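Local coordinates for protein AlyQ (Persicobacter sp. CCB-QB2, PDB 7D2A) that binds an unsaturated uronic acid, probably as the end of an alginate chain, through a family 32 carbohydrate-binding module with a calcium site, at residues Val58-Tyr63 against Glu99-Thr104. Residues are numbered along the deposited sequence; the frame is centred on the assembly and turned at random.
With MAW (4-deoxy-alpha-L-erythro-hex-4-enopyranuronic acid), chain B.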
ATOM      1  N   VAL A  58       6.684  -5.038  -1.351  1.00 10.80           N
ATOM      2  CA  VAL A  58       5.449  -4.314  -1.673  1.00 11.00           C
ATOM      3  C   VAL A  58       5.897  -3.103  -2.456  1.00 10.85           C
ATOM      4  O   VAL A  58       6.745  -2.386  -1.982  1.00 11.44           O
ATOM      5  CB  VAL A  58       4.628  -3.945  -0.435  1.00 10.63           C
ATOM      6  CG1 VAL A  58       3.515  -3.005  -0.803  1.00 11.31           C
ATOM      7  CG2 VAL A  58       4.156  -5.167   0.300  1.00 10.81           C
ATOM      8  N   LYS A  59       5.288  -2.888  -3.602  1.00 10.84           N
ATOM      9  CA  LYS A  59       5.527  -1.649  -4.362  1.00 10.80           C
ATOM     10  C   LYS A  59       4.277  -0.787  -4.278  1.00  9.77           C
ATOM     11  O   LYS A  59       3.127  -1.266  -4.392  1.00 10.92           O
ATOM     12  CB  LYS A  59       5.849  -1.897  -5.836  1.00 11.04           C
ATOM     13  CG  LYS A  59       7.024  -2.814  -6.119  1.00 12.66           C
ATOM     14  CD  LYS A  59       7.336  -2.917  -7.613  1.00 15.02           C
ATOM     15  CE  LYS A  59       8.540  -3.788  -7.879  1.00 19.31           C
ATOM     16  NZ  LYS A  59       9.120  -3.459  -9.197  1.00 24.34           N
ATOM     17  N   ALA A  60       4.493   0.501  -4.057  1.00  9.75           N
ATOM     18  CA  ALA A  60       3.387   1.489  -4.091  1.00  9.45           C
ATOM     19  C   ALA A  60       3.808   2.687  -4.917  1.00  9.93           C
ATOM     20  O   ALA A  60       4.961   3.159  -4.812  1.00 10.36           O
ATOM     21  CB  ALA A  60       2.942   1.912  -2.711  1.00 10.37           C
ATOM     22  N   ALA A  61       2.882   3.130  -5.739  1.00 10.09           N
ATOM     23  CA  ALA A  61       2.964   4.412  -6.466  1.00 10.49           C
ATOM     24  C   ALA A  61       2.089   5.407  -5.740  1.00  9.66           C
ATOM     25  O   ALA A  61       0.911   5.130  -5.463  1.00 10.90           O
ATOM     26  CB  ALA A  61       2.557   4.234  -7.913  1.00  9.76           C
ATOM     27  N   TRP A  62       2.648   6.575  -5.480  1.00  9.51           N
ATOM     28  CA  TRP A  62       2.010   7.623  -4.666  1.00 10.59           C
ATOM     29  C   TRP A  62       1.432   8.742  -5.525  1.00 10.98           C
ATOM     30  O   TRP A  62       2.044   9.146  -6.518  1.00 10.25           O
ATOM     31  CB  TRP A  62       3.026   8.167  -3.685  1.00 11.54           C
ATOM     32  CG  TRP A  62       3.462   7.132  -2.705  1.00 11.14           C
ATOM     33  CD1 TRP A  62       4.556   6.331  -2.829  1.00 12.34           C
ATOM     34  CD2 TRP A  62       2.842   6.808  -1.459  1.00 11.78           C
ATOM     35  NE1 TRP A  62       4.615   5.461  -1.777  1.00 12.20           N
ATOM     36  CE2 TRP A  62       3.595   5.742  -0.898  1.00 11.68           C
ATOM     37  CE3 TRP A  62       1.708   7.288  -0.788  1.00 11.75           C
ATOM     38  CZ2 TRP A  62       3.234   5.181   0.336  1.00 11.95           C
ATOM     39  CZ3 TRP A  62       1.349   6.716   0.405  1.00 11.06           C
ATOM     40  CH2 TRP A  62       2.100   5.664   0.948  1.00 10.80           C
ATOM     41  N   TYR A  63       0.251   9.193  -5.138  1.00 10.86           N
ATOM     42  CA  TYR A  63      -0.377  10.360  -5.812  1.00 11.70           C
ATOM     43  C   TYR A  63       0.515  11.567  -5.575  1.00 11.36           C
ATOM     44  O   TYR A  63       0.935  11.774  -4.432  1.00 11.95           O
ATOM     45  CB  TYR A  63      -1.750  10.627  -5.216  1.00 12.60           C
ATOM     46  CG  TYR A  63      -2.497  11.801  -5.789  1.00 13.25           C
ATOM     47  CD1 TYR A  63      -2.884  11.824  -7.118  1.00 14.61           C
ATOM     48  CD2 TYR A  63      -2.841  12.857  -4.967  1.00 14.25           C
ATOM     49  CE1 TYR A  63      -3.626  12.873  -7.620  1.00 15.75           C
ATOM     50  CE2 TYR A  63      -3.601  13.904  -5.462  1.00 15.98           C
ATOM     51  CZ  TYR A  63      -3.970  13.914  -6.785  1.00 16.97           C
ATOM     52  OH  TYR A  63      -4.690  14.997  -7.231  1.00 18.58           O
ATOM     53  N   GLU A  99       7.221   2.352  -6.347  1.00 10.47           N
ATOM     54  CA  GLU A  99       8.435   2.383  -5.502  1.00 11.78           C
ATOM     55  C   GLU A  99       8.439   1.128  -4.648  1.00 11.52           C
ATOM     56  O   GLU A  99       7.434   0.829  -4.014  1.00 11.07           O
ATOM     57  CB  GLU A  99       8.397   3.662  -4.673  1.00 11.46           C
ATOM     58  CG  GLU A  99       9.606   3.870  -3.789  1.00 13.53           C
ATOM     59  CD  GLU A  99       9.692   5.348  -3.404  1.00 14.36           C
ATOM     60  OE1 GLU A  99      10.003   6.183  -4.301  1.00 13.32           O
ATOM     61  OE2 GLU A  99       9.455   5.667  -2.231  1.00 14.38           O
ATOM     62  N   SER A 100       9.574   0.455  -4.567  1.00 11.16           N
ATOM     63  CA  SER A 100       9.688  -0.859  -3.877  0.50 11.69           C
ATOM     64  C   SER A 100      10.089  -0.725  -2.401  1.00 11.73           C
ATOM     65  O   SER A 100      11.027   0.025  -2.051  1.00 11.66           O
ATOM     66  CB  SER A 100      10.639  -1.744  -4.605  0.50 12.25           C
ATOM     67  OG  SER A 100      10.169  -1.942  -5.918  0.50 14.96           O
ATOM     68  N   TYR A 101       9.342  -1.405  -1.568  1.00 10.51           N
ATOM     69  CA  TYR A 101       9.614  -1.517  -0.101  1.00 10.94           C
ATOM     70  C   TYR A 101       9.765  -3.009   0.165  1.00 11.00           C
ATOM     71  O   TYR A 101       8.808  -3.792   0.160  1.00 11.21           O
ATOM     72  CB  TYR A 101       8.486  -0.875   0.687  1.00 10.34           C
ATOM     73  CG  TYR A 101       8.149   0.510   0.205  1.00 10.76           C
ATOM     74  CD1 TYR A 101       9.118   1.484   0.220  1.00 10.73           C
ATOM     75  CD2 TYR A 101       6.924   0.777  -0.368  1.00 11.52           C
ATOM     76  CE1 TYR A 101       8.867   2.750  -0.273  1.00 10.83           C
ATOM     77  CE2 TYR A 101       6.644   2.060  -0.834  1.00 11.97           C
ATOM     78  CZ  TYR A 101       7.623   3.045  -0.790  1.00 10.92           C
ATOM     79  OH  TYR A 101       7.356   4.297  -1.315  1.00 11.89           O
ATOM     80  N   SER A 102      11.015  -3.397   0.390  1.00 11.00           N
ATOM     81  CA  SER A 102      11.471  -4.795   0.538  1.00 11.67           C
ATOM     82  C   SER A 102      11.677  -5.079   2.027  1.00 10.08           C
ATOM     83  O   SER A 102      11.947  -4.129   2.798  1.00 11.48           O
ATOM     84  CB  SER A 102      12.781  -5.035  -0.227  1.00 12.71           C
ATOM     85  OG  SER A 102      12.569  -4.962  -1.633  1.00 16.48           O
ATOM     86  N   PHE A 103      11.526  -6.339   2.424  1.00 10.30           N
ATOM     87  CA  PHE A 103      11.690  -6.769   3.826  1.00  9.93           C
ATOM     88  C   PHE A 103      11.962  -8.252   3.810  1.00 10.97           C
ATOM     89  O   PHE A 103      11.671  -8.976   2.854  1.00 11.09           O
ATOM     90  CB  PHE A 103      10.455  -6.405   4.656  1.00  9.88           C
ATOM     91  CG  PHE A 103       9.124  -6.683   4.014  1.00 10.00           C
ATOM     92  CD1 PHE A 103       8.568  -7.951   4.010  1.00  9.87           C
ATOM     93  CD2 PHE A 103       8.512  -5.699   3.257  1.00  9.99           C
ATOM     94  CE1 PHE A 103       7.389  -8.212   3.339  1.00 10.18           C
ATOM     95  CE2 PHE A 103       7.305  -5.935   2.606  1.00 10.12           C
ATOM     96  CZ  PHE A 103       6.744  -7.195   2.649  1.00  9.40           C
ATOM     97  N   THR A 104      12.482  -8.765   4.919  1.00 10.94           N
ATOM     98  CA  THR A 104      12.738 -10.211   5.053  1.00 10.81           C
ATOM     99  C   THR A 104      11.491 -11.028   4.735  1.00 10.42           C
ATOM    100  O   THR A 104      10.406 -10.702   5.219  1.00 10.96           O
ATOM    101  CB  THR A 104      13.257 -10.529   6.473  1.00 10.39           C
ATOM    102  OG1 THR A 104      14.361  -9.674   6.692  1.00 11.47           O
ATOM    103  CG2 THR A 104      13.624 -11.983   6.638  1.00 10.86           C
TER
HETATM  104  C1  MAW B   2      -7.727  16.224  -1.589  1.00 19.57           C
HETATM  105  C2  MAW B   2      -8.605  15.418  -2.460  1.00 17.55           C
HETATM  106  O2  MAW B   2      -8.391  15.649  -3.882  1.00 20.91           O
HETATM  107  C3  MAW B   2      -8.325  13.933  -2.100  1.00 18.42           C
HETATM  108  O3  MAW B   2      -8.862  13.060  -3.075  1.00 16.27           O
HETATM  109  C4  MAW B   2      -6.808  13.727  -1.967  1.00 19.10           C
HETATM  110  C5  MAW B   2      -5.939  14.709  -1.977  1.00 18.02           C
HETATM  111  O5  MAW B   2      -6.374  16.094  -2.055  1.00 19.81           O
HETATM  112  C6  MAW B   2      -4.520  14.552  -1.850  1.00 17.16           C
HETATM  113  O6A MAW B   2      -3.815  15.610  -1.817  1.00 16.45           O
HETATM  114  O6B MAW B   2      -3.981  13.388  -1.716  1.00 14.68           O
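W62 and Y101 meet on the buried face of two antiparallel strands, 58-62 and 99-103. The indole NE1 of W62 donates to the phenol OH of Y101 (3.0 Å), with a bent N-H...O angle of 145°. The hydroxyl lies at the indole edge, about 20° out of the ring plane. Y101 OH in turn donates to E99 OE2 (2.7 Å), which it meets from above the carboxylate plane. The phenol is therefore gripped twice, which should fix its position. E99 OE1 is hydrogen-bonded to S92 OG.

Y101 CG sits beside its own backbone N and anti to the carbonyl carbon (chi1 -50°), which brings the ring to A60, whose CB touches its edge at CE2 (4.2 Å). A phenylalanine in place of Y101 would probably leave W62 NE1 and E99 OE2 without their shared partner. Further along, V58 CG2 meets the edge of the F103 ring at CE2 (4.0 Å).

Backbone bonds join V58 with Y101 and A60 with E99, two in each pair. K59 and S100 form the non-hydrogen-bonded pair between them. Their side chains point to the other face, which is looser and partly exposed. There the extended K59 chain runs past S100, whose hydroxyl has two positions, so this contact is doubtful. The ammonium end of K59 makes a cation-pi contact with F132.

Beyond W62 the chain leads to Y63 in the glycan pocket. Strand 123-133 pairs with the other edge of strand 52-62. Against the face of V58, A60 and Y101, strand 70-77 of the second sheet of this beta-sandwich packs through F72 and I74.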